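SmhB (Serratia marcescens, PDB 6ZZ5) is, in its soluble form, one component of the tripartite alpha-pore-forming toxin Smh, which probably acts at target-cell membranes. Local coordinates at residues I3-M8 with Q318-K323; G11-S16 with K329-Q334; S17-I22 with Q333-V338; T77-Y82 with T322-G327. All blocks are in the same frame, centred on the assembly; numbering follows the deposited sequence.

Contact 1. Residues I3-M8 with Q318-K323; sequences IPTLYM and QTSVTK
In the elongated helical bundle of this haemolytic enterotoxin (HBL) family protein, T5 and L6 at the start of helix 4-30 meet S320 and K323, where helix 306-319 gives way to helix 321-336. The contact lies near the surface, and its centre is about 23 Å from the centre of the chain. It is made by packing alone, with no hydrogen bond across it. The two backbones come nearest at T5 and S320, with CA atoms 6.9 Å apart.

T5 directs its methyl branch across. With chi1 at -63° OG1 lies beside the backbone N, and CG2 is left anti to that N and faces S320. T5 CG2 lies 3.9 Å from the backbone O of S320. The same methyl also touches S320 CB. The chi1 of S320 (-164°) swings OG away from its own N and toward helix 4-30. There OG comes within 3.1 Å of L6 CD2, a close approach for a carbon and an oxygen. CD2 meets the hydroxyl and, more loosely, S320 CB.

Helix 44-92 touches both segments: F83 on T5, Q86 and N87 on V321. T319 OG1 bonds back to T315 O. The start of helix 4-30 also rests on helix 252-300 through P4, which touches S287 and E291.

K323 reaches in three residues further along. Its chain runs extended, then bends at chi3 (60°), and it crosses the L6 side chain at about a right angle. The bend brings K323 NZ to 3.6 Å from L6 CD2.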
loop_
_atom_site.group_PDB
_atom_site.type_symbol
_atom_site.label_atom_id
_atom_site.label_comp_id
_atom_site.label_asym_id
_atom_site.label_seq_id
_atom_site.Cartn_x
_atom_site.Cartn_y
_atom_site.Cartn_z
ATOM N N ILE A 3 23.277 11.985 1.161
ATOM C CA ILE A 3 21.806 12.190 1.179
ATOM C C ILE A 3 21.132 11.061 0.389
ATOM O O ILE A 3 20.088 10.595 0.841
ATOM C CB ILE A 3 21.308 13.620 0.776
ATOM C CG1 ILE A 3 19.814 13.779 1.073
ATOM C CG2 ILE A 3 21.574 14.050 -0.668
ATOM C CD1 ILE A 3 19.406 13.391 2.488
ATOM N N PRO A 4 21.648 10.553 -0.755
ATOM C CA PRO A 4 20.995 9.436 -1.435
ATOM C C PRO A 4 20.675 8.270 -0.495
ATOM O O PRO A 4 19.615 7.681 -0.691
ATOM C CB PRO A 4 21.941 8.996 -2.568
ATOM C CG PRO A 4 22.765 10.236 -2.842
ATOM C CD PRO A 4 22.817 11.032 -1.532
ATOM N N THR A 5 21.552 7.935 0.452
ATOM C CA THR A 5 21.323 6.770 1.324
ATOM C C THR A 5 20.081 7.015 2.198
ATOM O O THR A 5 19.323 6.066 2.446
ATOM C CB THR A 5 22.553 6.410 2.152
ATOM O OG1 THR A 5 23.560 6.055 1.215
ATOM C CG2 THR A 5 22.240 5.286 3.108
ATOM N N LEU A 6 19.863 8.239 2.640
ATOM C CA LEU A 6 18.691 8.586 3.501
ATOM C C LEU A 6 17.437 8.659 2.625
ATOM O O LEU A 6 16.395 8.226 3.149
ATOM C CB LEU A 6 18.958 9.887 4.264
ATOM C CG LEU A 6 20.196 9.840 5.179
ATOM C CD1 LEU A 6 20.481 11.201 5.814
ATOM C CD2 LEU A 6 20.100 8.736 6.240
ATOM N N TYR A 7 17.558 9.110 1.364
ATOM C CA TYR A 7 16.404 9.123 0.431
ATOM C C TYR A 7 16.028 7.670 0.139
ATOM O O TYR A 7 14.832 7.367 0.118
ATOM C CB TYR A 7 16.705 9.792 -0.912
ATOM C CG TYR A 7 16.831 11.284 -0.964
ATOM C CD1 TYR A 7 15.995 12.108 -0.222
ATOM C CD2 TYR A 7 17.713 11.887 -1.860
ATOM C CE1 TYR A 7 16.080 13.492 -0.319
ATOM C CE2 TYR A 7 17.844 13.269 -1.939
ATOM C CZ TYR A 7 17.009 14.071 -1.175
ATOM O OH TYR A 7 17.110 15.430 -1.265
ATOM N N MET A 8 17.026 6.802 -0.112
ATOM C CA MET A 8 16.828 5.343 -0.291
ATOM C C MET A 8 16.060 4.765 0.904
ATOM O O MET A 8 15.093 4.022 0.687
ATOM C CB MET A 8 18.133 4.580 -0.491
ATOM C CG MET A 8 18.861 4.934 -1.837
ATOM S SD MET A 8 18.019 4.273 -3.298
ATOM C CE MET A 8 18.376 2.527 -2.957
ATOM N N GLN A 318 30.214 3.354 7.891
ATOM C CA GLN A 318 30.169 3.485 9.361
ATOM C C GLN A 318 29.002 4.370 9.771
ATOM O O GLN A 318 28.741 4.415 10.957
ATOM C CB GLN A 318 31.467 4.076 9.866
ATOM C CG GLN A 318 32.587 3.070 9.903
ATOM C CD GLN A 318 33.851 3.708 10.427
ATOM O OE1 GLN A 318 34.624 4.254 9.628
ATOM N NE2 GLN A 318 34.061 3.665 11.747
ATOM N N THR A 319 28.324 5.037 8.842
ATOM C CA THR A 319 27.356 6.116 9.204
ATOM C C THR A 319 25.915 5.668 8.951
ATOM O O THR A 319 25.257 5.461 9.939
ATOM C CB THR A 319 27.683 7.467 8.538
ATOM O OG1 THR A 319 27.681 7.325 7.130
ATOM C CG2 THR A 319 29.004 8.006 8.994
ATOM N N SER A 320 25.417 5.532 7.720
ATOM C CA SER A 320 23.965 5.259 7.548
ATOM C C SER A 320 23.713 3.900 6.885
ATOM O O SER A 320 22.525 3.591 6.659
ATOM C CB SER A 320 23.239 6.398 6.857
ATOM O OG SER A 320 21.831 6.272 7.051
ATOM N N VAL A 321 24.740 3.063 6.609
ATOM C CA VAL A 321 24.443 1.830 5.834
ATOM C C VAL A 321 23.812 0.791 6.772
ATOM O O VAL A 321 22.882 0.083 6.358
ATOM C CB VAL A 321 25.656 1.338 5.053
ATOM C CG1 VAL A 321 25.372 0.020 4.413
ATOM C CG2 VAL A 321 26.054 2.415 4.040
ATOM N N THR A 322 24.214 0.741 8.015
ATOM C CA THR A 322 23.781 -0.335 8.925
ATOM C C THR A 322 22.271 -0.199 9.164
ATOM O O THR A 322 21.570 -1.210 9.192
ATOM C CB THR A 322 24.582 -0.316 10.226
ATOM O OG1 THR A 322 25.905 -0.750 9.854
ATOM C CG2 THR A 322 23.973 -1.264 11.217
ATOM N N LYS A 323 21.796 1.024 9.284
ATOM C CA LYS A 323 20.360 1.282 9.531
ATOM C C LYS A 323 19.551 0.814 8.306
ATOM O O LYS A 323 18.522 0.170 8.462
ATOM C CB LYS A 323 20.192 2.762 9.879
ATOM C CG LYS A 323 18.748 3.279 9.926
ATOM C CD LYS A 323 18.693 4.779 10.222
ATOM C CE LYS A 323 19.440 5.567 9.156
ATOM N NZ LYS A 323 19.298 7.030 9.320
#

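Contact 2. Residues G11-S16 with K329-Q334; sequences GMNAQS and KIIKQQ
I331 points from helix 321-336 at M12, N13 and S16 of helix 4-30, and its side chain makes every cross-contact here. From CB two branches leave. CG2 is anti to the backbone N and goes to S16, lying 3.4 Å from S16 OG and 3.6 Å from S16 CB. CG1 takes the other direction, and chi2 (170°) keeps that branch extended. Its tip, CD1, is therefore carried out to M12 and N13. M12 bends at chi3, so that its end curls about this methyl: CG and CE of M12 both lie 3.8 Å from I331 CD1. From another direction N13 brings OD1 to 3.6 Å from I331 CD1, the two side chains being nearly perpendicular.

The two helical segments belong to the long helical bundle of the toxin. They run nearly parallel, with axes 9° apart in direction and 11.2 Å apart at closest approach. L185 and L186 also touch I331, and V76 of helix 44-92 touches S16.

The hydroxyl facing I331 CG2 is itself held. S16 OG donates to M12 O at 2.8 Å, tilted 25° from the carbonyl plane. S16 N reaches the same oxygen from the opposite face.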
loop_
_atom_site.group_PDB
_atom_site.type_symbol
_atom_site.label_atom_id
_atom_site.label_comp_id
_atom_site.label_asym_id
_atom_site.label_seq_id
_atom_site.Cartn_x
_atom_site.Cartn_y
_atom_site.Cartn_z
ATOM N N GLY A 11 12.465 6.141 1.095
ATOM C CA GLY A 11 11.683 5.541 -0.021
ATOM C C GLY A 11 11.250 4.128 0.297
ATOM O O GLY A 11 10.055 3.755 0.028
ATOM N N MET A 12 12.203 3.329 0.793
ATOM C CA MET A 12 11.974 1.915 1.134
ATOM C C MET A 12 10.916 1.830 2.258
ATOM O O MET A 12 10.024 0.979 2.146
ATOM C CB MET A 12 13.270 1.260 1.600
ATOM C CG MET A 12 13.049 -0.130 2.007
ATOM S SD MET A 12 14.595 -0.897 2.499
ATOM C CE MET A 12 14.950 -0.122 4.065
ATOM N N ASN A 13 11.056 2.614 3.321
ATOM C CA ASN A 13 10.127 2.577 4.473
ATOM C C ASN A 13 8.713 2.969 3.985
ATOM O O ASN A 13 7.753 2.245 4.354
ATOM C CB ASN A 13 10.568 3.481 5.622
ATOM C CG ASN A 13 11.804 2.976 6.355
ATOM O OD1 ASN A 13 12.183 1.812 6.219
ATOM N ND2 ASN A 13 12.391 3.844 7.172
ATOM N N ALA A 14 8.595 4.028 3.169
ATOM C CA ALA A 14 7.282 4.565 2.729
ATOM C C ALA A 14 6.624 3.573 1.766
ATOM O O ALA A 14 5.426 3.313 1.910
ATOM C CB ALA A 14 7.440 5.932 2.116
ATOM N N GLN A 15 7.391 2.964 0.845
ATOM C CA GLN A 15 6.778 2.107 -0.169
ATOM C C GLN A 15 6.361 0.799 0.485
ATOM O O GLN A 15 5.315 0.297 0.138
ATOM C CB GLN A 15 7.721 1.770 -1.298
ATOM C CG GLN A 15 7.040 1.032 -2.417
ATOM C CD GLN A 15 7.912 0.853 -3.642
ATOM O OE1 GLN A 15 9.064 0.455 -3.589
ATOM N NE2 GLN A 15 7.312 1.069 -4.791
ATOM N N SER A 16 7.228 0.255 1.372
ATOM C CA SER A 16 6.965 -1.009 2.100
ATOM C C SER A 16 5.705 -0.920 2.985
ATOM O O SER A 16 4.880 -1.850 2.979
ATOM C CB SER A 16 8.187 -1.398 2.875
ATOM O OG SER A 16 9.205 -1.666 1.913
ATOM N N LYS A 329 16.068 -6.109 6.330
ATOM C CA LYS A 329 15.883 -7.444 6.965
ATOM C C LYS A 329 14.530 -7.442 7.713
ATOM O O LYS A 329 13.754 -8.424 7.590
ATOM C CB LYS A 329 17.008 -7.777 7.957
ATOM C CG LYS A 329 18.403 -7.977 7.339
ATOM C CD LYS A 329 19.503 -8.210 8.396
ATOM C CE LYS A 329 20.914 -7.830 7.970
ATOM N NZ LYS A 329 21.315 -8.664 6.826
ATOM N N ILE A 330 14.261 -6.384 8.440
ATOM C CA ILE A 330 13.012 -6.266 9.267
ATOM C C ILE A 330 11.829 -6.177 8.306
ATOM O O ILE A 330 10.847 -6.905 8.509
ATOM C CB ILE A 330 13.072 -5.096 10.239
ATOM C CG1 ILE A 330 14.280 -5.209 11.178
ATOM C CG2 ILE A 330 11.763 -5.015 11.036
ATOM C CD1 ILE A 330 14.603 -3.912 11.892
ATOM N N ILE A 331 11.961 -5.379 7.272
ATOM C CA ILE A 331 10.870 -5.182 6.289
ATOM C C ILE A 331 10.561 -6.505 5.620
ATOM O O ILE A 331 9.358 -6.893 5.564
ATOM C CB ILE A 331 11.171 -4.042 5.308
ATOM C CG1 ILE A 331 11.125 -2.724 6.065
ATOM C CG2 ILE A 331 10.214 -4.045 4.148
ATOM C CD1 ILE A 331 11.634 -1.583 5.274
ATOM N N LYS A 332 11.573 -7.231 5.153
ATOM C CA LYS A 332 11.256 -8.526 4.495
ATOM C C LYS A 332 10.479 -9.447 5.452
ATOM O O LYS A 332 9.508 -10.117 4.998
ATOM C CB LYS A 332 12.533 -9.118 3.920
ATOM C CG LYS A 332 12.974 -8.389 2.647
ATOM C CD LYS A 332 14.411 -8.715 2.248
ATOM C CE LYS A 332 14.569 -10.175 1.949
ATOM N NZ LYS A 332 14.708 -10.370 0.506
ATOM N N GLN A 333 10.904 -9.536 6.703
ATOM C CA GLN A 333 10.255 -10.393 7.728
ATOM C C GLN A 333 8.814 -9.918 7.957
ATOM O O GLN A 333 7.887 -10.733 8.012
ATOM C CB GLN A 333 11.017 -10.345 9.057
ATOM C CG GLN A 333 12.331 -11.117 9.079
ATOM C CD GLN A 333 12.933 -11.033 10.466
ATOM O OE1 GLN A 333 13.111 -9.950 11.020
ATOM N NE2 GLN A 333 13.161 -12.179 11.072
ATOM N N GLN A 334 8.617 -8.626 8.122
ATOM C CA GLN A 334 7.245 -8.068 8.333
ATOM C C GLN A 334 6.335 -8.362 7.144
ATOM O O GLN A 334 5.195 -8.686 7.361
ATOM C CB GLN A 334 7.275 -6.562 8.513
ATOM C CG GLN A 334 7.912 -6.198 9.817
ATOM C CD GLN A 334 7.005 -6.088 11.014
ATOM O OE1 GLN A 334 5.804 -6.400 10.990
ATOM N NE2 GLN A 334 7.652 -5.682 12.101
#

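Contact 3. Residues S17-I22 with Q333-V338; sequences SQALHI and QQMAGV
L20 CD2 meets the V338 methyl CG2 at 3.8 Å, and the two side chains lie alongside, pointing opposite ways. The same leucine methyl packs on M335, with L20 CD2 4.1 Å from M335 CG. M335 bends at chi3 (81°), which turns its terminal methyl back toward helix 4-30. M335 CE then lies 4.1 Å from A19 CB and also touches L20 CD2. The backbones are nearest at L20 and M335, whose CA atoms are 7.1 Å apart.

Around these groups lies a second layer. Helix 321-336 ends here: G337 is the first residue to leave helical angles, although G337 N still bonds to Q334 O. The chain then turns extended at V338, just before strand 339-340, which runs parallel to strand 191-196. V338 touches T194 of that strand, and L20 touches I192. Helix 156-184 adds V181 against L20, while Y64 and Q69 of helix 44-92 lie against A19. The site is thus where the helical bundle meets the small sheet.

The contact is wholly apolar. No hydrogen bond joins the two segments, so the fit probably rests on van der Waals packing and the burial of apolar carbons.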
loop_
_atom_site.group_PDB
_atom_site.type_symbol
_atom_site.label_atom_id
_atom_site.label_comp_id
_atom_site.label_asym_id
_atom_site.label_seq_id
_atom_site.Cartn_x
_atom_site.Cartn_y
_atom_site.Cartn_z
ATOM N N SER A 17 5.553 0.158 3.720
ATOM C CA SER A 17 4.407 0.355 4.642
ATOM C C SER A 17 3.142 0.541 3.791
ATOM O O SER A 17 2.151 -0.152 4.050
ATOM C CB SER A 17 4.645 1.523 5.573
ATOM O OG SER A 17 4.975 2.670 4.859
ATOM N N GLN A 18 3.233 1.339 2.733
ATOM C CA GLN A 18 2.062 1.557 1.839
ATOM C C GLN A 18 1.665 0.252 1.157
ATOM O O GLN A 18 0.453 0.001 1.023
ATOM C CB GLN A 18 2.311 2.668 0.826
ATOM C CG GLN A 18 1.021 3.188 0.207
ATOM C CD GLN A 18 0.547 2.311 -0.923
ATOM O OE1 GLN A 18 1.337 1.675 -1.630
ATOM N NE2 GLN A 18 -0.768 2.302 -1.133
ATOM N N ALA A 19 2.634 -0.553 0.728
ATOM C CA ALA A 19 2.386 -1.810 0.022
ATOM C C ALA A 19 1.535 -2.744 0.904
ATOM O O ALA A 19 0.672 -3.431 0.365
ATOM C CB ALA A 19 3.667 -2.436 -0.438
ATOM N N LEU A 20 1.793 -2.807 2.187
ATOM C CA LEU A 20 0.980 -3.639 3.115
ATOM C C LEU A 20 -0.452 -3.138 3.214
ATOM O O LEU A 20 -1.394 -3.952 3.272
ATOM C CB LEU A 20 1.631 -3.629 4.486
ATOM C CG LEU A 20 2.961 -4.392 4.554
ATOM C CD1 LEU A 20 3.463 -4.390 5.950
ATOM C CD2 LEU A 20 2.820 -5.817 4.060
ATOM N N HIS A 21 -0.629 -1.844 3.145
ATOM C CA HIS A 21 -1.979 -1.226 3.212
ATOM C C HIS A 21 -2.753 -1.586 1.937
ATOM O O HIS A 21 -3.889 -2.111 2.013
ATOM C CB HIS A 21 -1.794 0.290 3.408
ATOM C CG HIS A 21 -3.050 1.057 3.640
ATOM N ND1 HIS A 21 -3.050 2.435 3.935
ATOM C CD2 HIS A 21 -4.339 0.636 3.685
ATOM C CE1 HIS A 21 -4.314 2.815 4.084
ATOM N NE2 HIS A 21 -5.122 1.723 3.926
ATOM N N ILE A 22 -2.190 -1.304 0.748
ATOM C CA ILE A 22 -2.875 -1.663 -0.523
ATOM C C ILE A 22 -3.051 -3.188 -0.617
ATOM O O ILE A 22 -4.127 -3.632 -1.055
ATOM C CB ILE A 22 -2.221 -1.021 -1.775
ATOM C CG1 ILE A 22 -3.031 -1.379 -3.031
ATOM C CG2 ILE A 22 -0.751 -1.378 -1.958
ATOM C CD1 ILE A 22 -2.654 -0.562 -4.259
ATOM N N GLN A 333 10.904 -9.536 6.703
ATOM C CA GLN A 333 10.255 -10.393 7.728
ATOM C C GLN A 333 8.814 -9.918 7.957
ATOM O O GLN A 333 7.887 -10.733 8.012
ATOM C CB GLN A 333 11.017 -10.345 9.057
ATOM C CG GLN A 333 12.331 -11.117 9.079
ATOM C CD GLN A 333 12.933 -11.033 10.466
ATOM O OE1 GLN A 333 13.111 -9.950 11.020
ATOM N NE2 GLN A 333 13.161 -12.179 11.072
ATOM N N GLN A 334 8.617 -8.626 8.122
ATOM C CA GLN A 334 7.245 -8.068 8.333
ATOM C C GLN A 334 6.335 -8.362 7.144
ATOM O O GLN A 334 5.195 -8.686 7.361
ATOM C CB GLN A 334 7.275 -6.562 8.513
ATOM C CG GLN A 334 7.912 -6.198 9.817
ATOM C CD GLN A 334 7.005 -6.088 11.014
ATOM O OE1 GLN A 334 5.804 -6.400 10.990
ATOM N NE2 GLN A 334 7.652 -5.682 12.101
ATOM N N MET A 335 6.835 -8.203 5.922
ATOM C CA MET A 335 6.027 -8.381 4.696
ATOM C C MET A 335 5.675 -9.851 4.528
ATOM O O MET A 335 4.567 -10.125 4.065
ATOM C CB MET A 335 6.741 -7.793 3.476
ATOM C CG MET A 335 6.838 -6.283 3.634
ATOM S SD MET A 335 7.459 -5.434 2.183
ATOM C CE MET A 335 5.916 -5.400 1.260
ATOM N N ALA A 336 6.533 -10.765 4.951
ATOM C CA ALA A 336 6.242 -12.206 4.870
ATOM C C ALA A 336 5.372 -12.646 6.057
ATOM O O ALA A 336 4.795 -13.693 5.991
ATOM C CB ALA A 336 7.531 -12.995 4.783
ATOM N N GLY A 337 5.263 -11.872 7.120
ATOM C CA GLY A 337 4.750 -12.378 8.417
ATOM C C GLY A 337 3.403 -11.758 8.771
ATOM O O GLY A 337 2.981 -11.885 9.928
ATOM N N VAL A 338 2.740 -11.088 7.823
ATOM C CA VAL A 338 1.390 -10.485 8.082
ATOM C C VAL A 338 0.447 -11.532 8.667
ATOM O O VAL A 338 0.384 -12.633 8.147
ATOM C CB VAL A 338 0.798 -9.800 6.849
ATOM C CG1 VAL A 338 -0.600 -9.271 7.165
ATOM C CG2 VAL A 338 1.710 -8.688 6.364
#

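Contact 4. Residues T77-Y82 with T322-G327; sequences TNIQDY and TKVLDG
I79 and V324 form the close apolar part of this contact, their side chains set almost square to one another. I79 CG2 and V324 CG1 are 3.7 Å apart, and each of these methyls is anti to its own backbone N. Both residues are buried. M281 and W285 of helix 252-300 and M12 of helix 4-30 also touch I79, while T5 and N9 touch V324.

Next to this pair the backbones come closer, with the CA atoms of Q80 and L325 5.8 Å apart. L325 lays its CD2 methyl against the helix itself, 3.6 Å from Q80 O and 4.1 Å from Q80 CA. Helix 321-336 here packs on helix 44-92, one of the long helices of the bundle.

The outer side is looser. Q80 is partly exposed, and its CG is 4.2 Å from L325 CD2. CG is anti to the backbone N (chi1 -174°), and the chain runs on extended. That places the amide further along helix 321-336, where Q80 NE2 bonds to T328 OG1. A sulfate, probably from the crystallisation liquor, lies about 4 Å from the L325 side chain.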
loop_
_atom_site.group_PDB
_atom_site.type_symbol
_atom_site.label_atom_id
_atom_site.label_comp_id
_atom_site.label_asym_id
_atom_site.label_seq_id
_atom_site.Cartn_x
_atom_site.Cartn_y
_atom_site.Cartn_z
ATOM N N THR A 77 14.867 -6.271 -1.513
ATOM C CA THR A 77 16.018 -7.192 -1.730
ATOM C C THR A 77 17.131 -6.468 -2.522
ATOM O O THR A 77 18.335 -6.645 -2.238
ATOM C CB THR A 77 15.586 -8.459 -2.490
ATOM O OG1 THR A 77 14.544 -9.013 -1.680
ATOM C CG2 THR A 77 16.726 -9.441 -2.696
ATOM N N ASN A 78 16.752 -5.674 -3.503
ATOM C CA ASN A 78 17.734 -4.939 -4.362
ATOM C C ASN A 78 18.457 -3.898 -3.514
ATOM O O ASN A 78 19.645 -3.740 -3.695
ATOM C CB ASN A 78 17.053 -4.262 -5.558
ATOM C CG ASN A 78 16.513 -5.252 -6.552
ATOM O OD1 ASN A 78 16.897 -6.416 -6.510
ATOM N ND2 ASN A 78 15.666 -4.803 -7.467
ATOM N N ILE A 79 17.743 -3.186 -2.634
ATOM C CA ILE A 79 18.378 -2.221 -1.719
ATOM C C ILE A 79 19.387 -3.003 -0.881
ATOM O O ILE A 79 20.496 -2.545 -0.699
ATOM C CB ILE A 79 17.323 -1.497 -0.866
ATOM C CG1 ILE A 79 16.411 -0.652 -1.785
ATOM C CG2 ILE A 79 18.006 -0.675 0.203
ATOM C CD1 ILE A 79 15.346 0.090 -1.071
ATOM N N GLN A 80 18.972 -4.128 -0.303
ATOM C CA GLN A 80 19.857 -4.920 0.557
ATOM C C GLN A 80 21.110 -5.258 -0.260
ATOM O O GLN A 80 22.227 -5.077 0.272
ATOM C CB GLN A 80 19.167 -6.176 1.049
ATOM C CG GLN A 80 19.978 -6.958 2.060
ATOM C CD GLN A 80 19.176 -8.092 2.627
ATOM O OE1 GLN A 80 19.358 -9.187 2.189
ATOM N NE2 GLN A 80 18.250 -7.827 3.540
ATOM N N ASP A 81 20.938 -5.767 -1.468
ATOM C CA ASP A 81 22.089 -6.280 -2.257
ATOM C C ASP A 81 22.961 -5.086 -2.658
ATOM O O ASP A 81 24.197 -5.243 -2.628
ATOM C CB ASP A 81 21.696 -7.097 -3.475
ATOM C CG ASP A 81 22.929 -7.484 -4.291
ATOM O OD1 ASP A 81 23.952 -7.994 -3.701
ATOM O OD2 ASP A 81 22.914 -7.121 -5.455
ATOM N N TYR A 82 22.365 -3.944 -2.974
ATOM C CA TYR A 82 23.142 -2.721 -3.314
ATOM C C TYR A 82 24.052 -2.349 -2.128
ATOM O O TYR A 82 25.247 -2.188 -2.301
ATOM C CB TYR A 82 22.303 -1.509 -3.755
ATOM C CG TYR A 82 23.249 -0.348 -3.840
ATOM C CD1 TYR A 82 24.081 -0.195 -4.937
ATOM C CD2 TYR A 82 23.477 0.445 -2.734
ATOM C CE1 TYR A 82 25.059 0.783 -4.964
ATOM C CE2 TYR A 82 24.474 1.411 -2.731
ATOM C CZ TYR A 82 25.297 1.554 -3.840
ATOM O OH TYR A 82 26.306 2.477 -3.830
ATOM N N THR A 322 24.214 0.741 8.015
ATOM C CA THR A 322 23.781 -0.335 8.925
ATOM C C THR A 322 22.271 -0.199 9.164
ATOM O O THR A 322 21.570 -1.210 9.192
ATOM C CB THR A 322 24.582 -0.316 10.226
ATOM O OG1 THR A 322 25.905 -0.750 9.854
ATOM C CG2 THR A 322 23.973 -1.264 11.217
ATOM N N LYS A 323 21.796 1.024 9.284
ATOM C CA LYS A 323 20.360 1.282 9.531
ATOM C C LYS A 323 19.551 0.814 8.306
ATOM O O LYS A 323 18.522 0.170 8.462
ATOM C CB LYS A 323 20.192 2.762 9.879
ATOM C CG LYS A 323 18.748 3.279 9.926
ATOM C CD LYS A 323 18.693 4.779 10.222
ATOM C CE LYS A 323 19.440 5.567 9.156
ATOM N NZ LYS A 323 19.298 7.030 9.320
ATOM N N VAL A 324 20.010 1.079 7.096
ATOM C CA VAL A 324 19.316 0.648 5.884
ATOM C C VAL A 324 19.346 -0.873 5.817
ATOM O O VAL A 324 18.277 -1.492 5.517
ATOM C CB VAL A 324 19.865 1.300 4.615
ATOM C CG1 VAL A 324 19.105 0.776 3.431
ATOM C CG2 VAL A 324 19.781 2.813 4.734
ATOM N N LEU A 325 20.484 -1.504 6.067
ATOM C CA LEU A 325 20.546 -2.984 5.996
ATOM C C LEU A 325 19.601 -3.633 7.043
ATOM O O LEU A 325 18.867 -4.588 6.693
ATOM C CB LEU A 325 21.996 -3.457 6.173
ATOM C CG LEU A 325 22.896 -3.236 4.939
ATOM C CD1 LEU A 325 24.308 -3.642 5.264
ATOM C CD2 LEU A 325 22.398 -3.973 3.685
ATOM N N ASP A 326 19.629 -3.164 8.282
ATOM C CA ASP A 326 18.690 -3.618 9.352
ATOM C C ASP A 326 17.240 -3.487 8.836
ATOM O O ASP A 326 16.449 -4.433 9.029
ATOM C CB ASP A 326 18.878 -2.796 10.627
ATOM C CG ASP A 326 20.145 -3.087 11.401
ATOM O OD1 ASP A 326 20.851 -4.045 11.040
ATOM O OD2 ASP A 326 20.375 -2.408 12.425
ATOM N N GLY A 327 16.903 -2.349 8.250
ATOM C CA GLY A 327 15.553 -2.074 7.704
ATOM C C GLY A 327 15.172 -3.099 6.669
ATOM O O GLY A 327 14.051 -3.619 6.721
#

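In the fold
All four contacts use the late helix 321-336, and contact 1 also takes in the end of helix 306-319. Contacts 1, 2 and 3 follow one another along helix 4-30 in the same order as along helix 321-336, so the two helices run side by side in the same direction. The centres of contacts 1 and 2 are about 14 Å apart, and those of contacts 2 and 3 about 8 Å. Contact 4 brings in helix 44-92, with its centre about 9 Å from both contact 1 and contact 2. I79 touches M8 and M12, tying these contacts together. The late helix is thus packed alongside helices 4-30 and 44-92 of the bundle, from near the N-terminus to the small sheet beside contact 3.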